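Local coordinates for protein Dye type peroxidase A (PDB 6GZW) that is a haem-containing dye-decolourising peroxidase that probably uses hydrogen peroxide to oxidise dyes and other substrates, at residues 119-127 against 154-162. Numbering follows the deposited sequence.
Sequences KNRSNGDLW and RVRWQMNGF
R121 and W157 bring their CA atoms within 5.2 Å where the loop before strand 126-132 passes over one face of strand 153-162, and no backbone hydrogen bond joins the two segments: side chains of the strand hold loop carbonyls instead. R156 stretches out with CG anti to its backbone N (chi1 -178°) and the chain straight to NE. Its NE gives a 2.9 Å bond to S122 O, almost in line with that carbonyl, while NH2 reaches K119 O at 3.0 Å; S122 N binds the same oxygen from the opposite face. The other terminal nitrogen, NH1, is in a salt bridge with D36 of strand 29-37, so all three nitrogens of the group have a partner. G124 lets the arginine pass, its CA lying 3.5 Å from R156 CD. R156 and W157 form a classic beta bulge opposite A34 of strand 29-37, the neighbour of 153-162 in the N-terminal, ferredoxin-like half of the dimeric alpha-beta barrel fold, and both send their side chains toward the loop. W157, with CG wedged between backbone N and carbonyl carbon (chi1 59°), lays one ring face against the R121 peptide, CD1 being 3.3 Å from R121 C. NE1 donates to N123 O at 2.9 Å, the oxygen lying somewhat out of the ring plane. Without the indole, as with an alanine here, N123 O would probably lose this donor and a gap would be likely to open between the R121 backbone and W127, which stacks on F358 and whose CD1 meets W157 CH2 at 4.0 Å. M159 CE covers the same indole face as R121 O, near the rim. The R121 side chain carries NH2 to a water that also accepts from Q158 N.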
ATOM      1  N   LYS A 119       2.659   7.208 -22.504  1.00 17.41           N
ATOM      2  CA  LYS A 119       2.179   6.181 -23.444  1.00 18.32           C
ATOM      3  C   LYS A 119       2.484   4.745 -22.964  1.00 18.43           C
ATOM      4  O   LYS A 119       1.657   3.839 -23.130  1.00 19.34           O
ATOM      5  CB  LYS A 119       2.737   6.396 -24.856  1.00 19.37           C
ATOM      6  CG  LYS A 119       2.191   7.640 -25.533  0.50 19.56           C
ATOM      7  CD  LYS A 119       2.729   7.748 -26.947  0.50 19.53           C
ATOM      8  CE  LYS A 119       2.366   9.068 -27.595  0.50 20.38           C
ATOM      9  NZ  LYS A 119       2.965   9.149 -28.952  0.50 20.57           N
ATOM     10  N   ASN A 120       3.627   4.567 -22.318  1.00 18.93           N
ATOM     11  CA  ASN A 120       4.051   3.251 -21.852  1.00 18.83           C
ATOM     12  C   ASN A 120       3.317   2.702 -20.647  1.00 18.82           C
ATOM     13  O   ASN A 120       3.353   1.497 -20.416  1.00 18.14           O
ATOM     14  CB  ASN A 120       5.562   3.252 -21.562  1.00 21.22           C
ATOM     15  CG  ASN A 120       6.373   3.480 -22.814  1.00 23.30           C
ATOM     16  OD1 ASN A 120       6.054   2.929 -23.865  1.00 27.39           O
ATOM     17  ND2 ASN A 120       7.384   4.336 -22.724  1.00 26.50           N
ATOM     18  N   ARG A 121       2.668   3.583 -19.882  1.00 16.39           N
ATOM     19  CA  ARG A 121       1.862   3.210 -18.733  1.00 16.96           C
ATOM     20  C   ARG A 121       0.388   3.480 -19.008  1.00 14.52           C
ATOM     21  O   ARG A 121      -0.415   3.601 -18.081  1.00 14.07           O
ATOM     22  CB  ARG A 121       2.357   3.986 -17.492  1.00 18.22           C
ATOM     23  CG  ARG A 121       3.852   3.799 -17.183  1.00 21.32           C
ATOM     24  CD  ARG A 121       4.185   4.378 -15.808  1.00 23.40           C
ATOM     25  NE  ARG A 121       3.883   3.344 -14.834  1.00 26.27           N
ATOM     26  CZ  ARG A 121       3.574   3.506 -13.546  1.00 25.98           C
ATOM     27  NH1 ARG A 121       3.520   4.703 -12.959  1.00 25.52           N
ATOM     28  NH2 ARG A 121       3.352   2.413 -12.829  1.00 25.50           N
ATOM     29  N   SER A 122       0.036   3.534 -20.294  1.00 14.22           N
ATOM     30  CA  SER A 122      -1.340   3.754 -20.742  1.00 14.05           C
ATOM     31  C   SER A 122      -1.786   2.599 -21.640  1.00 13.77           C
ATOM     32  O   SER A 122      -0.949   1.910 -22.223  1.00 13.39           O
ATOM     33  CB  SER A 122      -1.439   5.075 -21.502  1.00 13.70           C
ATOM     34  OG  SER A 122      -1.166   6.177 -20.623  1.00 12.92           O
ATOM     35  N   ASN A 123      -3.104   2.412 -21.725  1.00 13.84           N
ATOM     36  CA  ASN A 123      -3.723   1.465 -22.686  1.00 14.53           C
ATOM     37  C   ASN A 123      -3.277   0.038 -22.413  1.00 14.02           C
ATOM     38  O   ASN A 123      -3.049  -0.309 -21.262  1.00 11.96           O
ATOM     39  CB  ASN A 123      -3.458   1.952 -24.121  1.00 15.46           C
ATOM     40  CG  ASN A 123      -3.785   3.417 -24.277  1.00 16.90           C
ATOM     41  OD1 ASN A 123      -2.915   4.261 -24.600  1.00 20.24           O
ATOM     42  ND2 ASN A 123      -5.023   3.747 -23.983  1.00 16.21           N
ATOM     43  N   GLY A 124      -3.181  -0.798 -23.451  1.00 13.75           N
ATOM     44  CA  GLY A 124      -2.869  -2.218 -23.268  1.00 13.45           C
ATOM     45  C   GLY A 124      -3.918  -3.093 -23.889  1.00 13.99           C
ATOM     46  O   GLY A 124      -5.067  -2.691 -24.033  1.00 14.77           O
ATOM     47  N   ASP A 125      -3.520  -4.319 -24.247  1.00 14.13           N
ATOM     48  CA  ASP A 125      -4.494  -5.280 -24.778  1.00 14.05           C
ATOM     49  C   ASP A 125      -5.515  -5.724 -23.747  1.00 13.56           C
ATOM     50  O   ASP A 125      -6.713  -5.882 -24.088  1.00 14.64           O
ATOM     51  CB  ASP A 125      -3.797  -6.528 -25.338  1.00 14.59           C
ATOM     52  CG  ASP A 125      -2.896  -6.245 -26.566  1.00 14.98           C
ATOM     53  OD1 ASP A 125      -3.156  -5.274 -27.343  1.00 15.23           O
ATOM     54  OD2 ASP A 125      -1.898  -7.019 -26.727  1.00 14.90           O
ATOM     55  N   LEU A 126      -5.060  -5.947 -22.502  1.00 12.54           N
ATOM     56  CA  LEU A 126      -5.878  -6.542 -21.450  1.00 13.00           C
ATOM     57  C   LEU A 126      -5.692  -5.779 -20.153  1.00 13.43           C
ATOM     58  O   LEU A 126      -4.571  -5.354 -19.853  1.00 13.89           O
ATOM     59  CB  LEU A 126      -5.480  -7.994 -21.209  1.00 13.31           C
ATOM     60  CG  LEU A 126      -5.779  -8.966 -22.350  1.00 13.69           C
ATOM     61  CD1 LEU A 126      -4.997 -10.246 -22.149  1.00 14.10           C
ATOM     62  CD2 LEU A 126      -7.280  -9.235 -22.455  1.00 14.70           C
ATOM     63  N   TRP A 127      -6.756  -5.652 -19.378  1.00 12.91           N
ATOM     64  CA  TRP A 127      -6.676  -4.980 -18.068  1.00 12.15           C
ATOM     65  C   TRP A 127      -7.244  -5.878 -16.998  1.00 12.12           C
ATOM     66  O   TRP A 127      -8.243  -6.547 -17.213  1.00 11.94           O
ATOM     67  CB  TRP A 127      -7.476  -3.691 -18.161  1.00 12.11           C
ATOM     68  CG  TRP A 127      -7.589  -2.852 -16.921  1.00 11.99           C
ATOM     69  CD1 TRP A 127      -6.625  -2.033 -16.358  1.00 12.19           C
ATOM     70  CD2 TRP A 127      -8.757  -2.718 -16.106  1.00 12.43           C
ATOM     71  NE1 TRP A 127      -7.151  -1.395 -15.267  1.00 12.45           N
ATOM     72  CE2 TRP A 127      -8.452  -1.789 -15.086  1.00 12.16           C
ATOM     73  CE3 TRP A 127     -10.052  -3.268 -16.160  1.00 12.36           C
ATOM     74  CZ2 TRP A 127      -9.396  -1.406 -14.109  1.00 12.91           C
ATOM     75  CZ3 TRP A 127     -10.991  -2.904 -15.172  1.00 12.58           C
ATOM     76  CH2 TRP A 127     -10.665  -1.965 -14.177  1.00 12.09           C
ATOM     77  N   ARG A 154       2.667 -10.258 -21.535  1.00 15.19           N
ATOM     78  CA  ARG A 154       3.664  -9.594 -20.679  1.00 14.80           C
ATOM     79  C   ARG A 154       2.946  -8.469 -19.943  1.00 14.06           C
ATOM     80  O   ARG A 154       1.961  -7.911 -20.465  1.00 13.04           O
ATOM     81  CB  ARG A 154       4.871  -9.024 -21.478  1.00 15.27           C
ATOM     82  CG  ARG A 154       4.563  -7.880 -22.446  1.00 16.23           C
ATOM     83  CD  ARG A 154       5.778  -7.303 -23.150  1.00 17.89           C
ATOM     84  NE  ARG A 154       6.703  -6.745 -22.157  1.00 18.26           N
ATOM     85  CZ  ARG A 154       6.702  -5.497 -21.670  1.00 19.22           C
ATOM     86  NH1 ARG A 154       5.846  -4.565 -22.082  1.00 20.61           N
ATOM     87  NH2 ARG A 154       7.584  -5.176 -20.726  1.00 19.61           N
ATOM     88  N   VAL A 155       3.431  -8.141 -18.745  1.00 13.92           N
ATOM     89  CA  VAL A 155       2.974  -6.960 -18.015  1.00 13.28           C
ATOM     90  C   VAL A 155       3.420  -5.729 -18.774  1.00 12.87           C
ATOM     91  O   VAL A 155       4.624  -5.499 -18.994  1.00 13.87           O
ATOM     92  CB  VAL A 155       3.531  -6.936 -16.581  1.00 13.36           C
ATOM     93  CG1 VAL A 155       3.188  -5.635 -15.858  1.00 13.26           C
ATOM     94  CG2 VAL A 155       3.009  -8.128 -15.809  1.00 14.12           C
ATOM     95  N   ARG A 156       2.436  -4.940 -19.188  1.00 11.66           N
ATOM     96  CA  ARG A 156       2.689  -3.657 -19.828  1.00 12.38           C
ATOM     97  C   ARG A 156       2.900  -2.563 -18.772  1.00 11.76           C
ATOM     98  O   ARG A 156       3.831  -1.778 -18.853  1.00 12.01           O
ATOM     99  CB  ARG A 156       1.505  -3.296 -20.745  1.00 13.16           C
ATOM    100  CG  ARG A 156       1.685  -1.990 -21.490  1.00 14.51           C
ATOM    101  CD  ARG A 156       0.452  -1.615 -22.305  1.00 14.46           C
ATOM    102  NE  ARG A 156       0.692  -0.317 -22.919  1.00 16.16           N
ATOM    103  CZ  ARG A 156       1.433  -0.100 -23.997  1.00 16.65           C
ATOM    104  NH1 ARG A 156       1.947  -1.121 -24.681  1.00 17.06           N
ATOM    105  NH2 ARG A 156       1.642   1.142 -24.402  1.00 18.07           N
ATOM    106  N   TRP A 157       2.001  -2.516 -17.806  1.00 11.40           N
ATOM    107  CA  TRP A 157       2.090  -1.553 -16.696  1.00 10.68           C
ATOM    108  C   TRP A 157       1.333  -2.062 -15.485  1.00 10.57           C
ATOM    109  O   TRP A 157       0.472  -2.928 -15.587  1.00 10.27           O
ATOM    110  CB  TRP A 157       1.637  -0.132 -17.076  1.00 10.91           C
ATOM    111  CG  TRP A 157       0.247   0.051 -17.586  1.00 11.06           C
ATOM    112  CD1 TRP A 157      -0.120   0.186 -18.872  1.00 12.25           C
ATOM    113  CD2 TRP A 157      -0.961   0.179 -16.807  1.00 11.49           C
ATOM    114  NE1 TRP A 157      -1.484   0.381 -18.968  1.00 12.23           N
ATOM    115  CE2 TRP A 157      -2.024   0.387 -17.709  1.00 11.94           C
ATOM    116  CE3 TRP A 157      -1.248   0.140 -15.446  1.00 11.14           C
ATOM    117  CZ2 TRP A 157      -3.342   0.530 -17.290  1.00 12.15           C
ATOM    118  CZ3 TRP A 157      -2.551   0.282 -15.026  1.00 11.54           C
ATOM    119  CH2 TRP A 157      -3.591   0.471 -15.955  1.00 11.96           C
ATOM    120  N   GLN A 158       1.704  -1.560 -14.322  1.00  9.72           N
ATOM    121  CA  GLN A 158       1.051  -1.996 -13.088  1.00 10.31           C
ATOM    122  C   GLN A 158       1.158  -0.901 -12.058  1.00 10.59           C
ATOM    123  O   GLN A 158       2.250  -0.272 -11.909  1.00 10.43           O
ATOM    124  CB  GLN A 158       1.655  -3.309 -12.582  1.00 11.40           C
ATOM    125  CG  GLN A 158       0.856  -3.982 -11.453  1.00 12.16           C
ATOM    126  CD  GLN A 158       1.316  -3.562 -10.080  1.00 12.70           C
ATOM    127  OE1 GLN A 158       2.470  -3.737  -9.756  1.00 12.57           O
ATOM    128  NE2 GLN A 158       0.406  -3.072  -9.253  1.00 13.52           N
ATOM    129  N   MET A 159       0.015  -0.609 -11.425  1.00 10.08           N
ATOM    130  CA  MET A 159      -0.109   0.474 -10.417  1.00  9.84           C
ATOM    131  C   MET A 159      -0.705  -0.070  -9.120  1.00 10.07           C
ATOM    132  O   MET A 159      -1.671  -0.839  -9.139  1.00 10.18           O
ATOM    133  CB  MET A 159      -0.970   1.629 -10.974  1.00  9.88           C
ATOM    134  CG  MET A 159      -0.367   2.248 -12.216  1.00 10.26           C
ATOM    135  SD  MET A 159      -1.418   3.503 -12.956  1.00 11.99           S
ATOM    136  CE  MET A 159      -0.602   3.593 -14.543  1.00 12.25           C
ATOM    137  N   ASN A 160      -0.195   0.399  -7.979  1.00  9.62           N
ATOM    138  CA  ASN A 160      -0.746   0.085  -6.679  1.00 10.68           C
ATOM    139  C   ASN A 160      -1.593   1.226  -6.160  1.00 10.19           C
ATOM    140  O   ASN A 160      -1.247   2.383  -6.344  1.00 10.81           O
ATOM    141  CB  ASN A 160       0.354  -0.071  -5.636  1.00 11.26           C
ATOM    142  CG  ASN A 160       1.316  -1.198  -5.944  1.00 12.95           C
ATOM    143  OD1 ASN A 160       0.951  -2.214  -6.585  1.00 13.03           O
ATOM    144  ND2 ASN A 160       2.573  -1.037  -5.452  1.00 14.24           N
ATOM    145  N   GLY A 161      -2.653   0.875  -5.437  1.00  9.95           N
ATOM    146  CA  GLY A 161      -3.505   1.858  -4.795  1.00 10.21           C
ATOM    147  C   GLY A 161      -3.965   1.431  -3.412  1.00  9.61           C
ATOM    148  O   GLY A 161      -3.751   0.297  -2.979  1.00  9.10           O
ATOM    149  N   PHE A 162      -4.566   2.382  -2.713  1.00  9.32           N
ATOM    150  CA  PHE A 162      -5.082   2.170  -1.396  1.00  9.52           C
ATOM    151  C   PHE A 162      -6.277   3.083  -1.117  1.00  9.65           C
ATOM    152  O   PHE A 162      -6.480   4.133  -1.767  1.00 10.41           O
ATOM    153  CB  PHE A 162      -4.011   2.365  -0.330  1.00  9.72           C
ATOM    154  CG  PHE A 162      -3.328   3.702  -0.391  1.00  9.95           C
ATOM    155  CD1 PHE A 162      -3.884   4.803   0.224  1.00 10.57           C
ATOM    156  CD2 PHE A 162      -2.126   3.867  -1.109  1.00 10.30           C
ATOM    157  CE1 PHE A 162      -3.270   6.032   0.168  1.00 10.28           C
ATOM    158  CE2 PHE A 162      -1.499   5.115  -1.164  1.00 10.18           C
ATOM    159  CZ  PHE A 162      -2.093   6.205  -0.539  1.00 10.67           C
TER
HETATM  160  O   HOH W   1       4.099   0.288 -14.614  1.00 18.30           O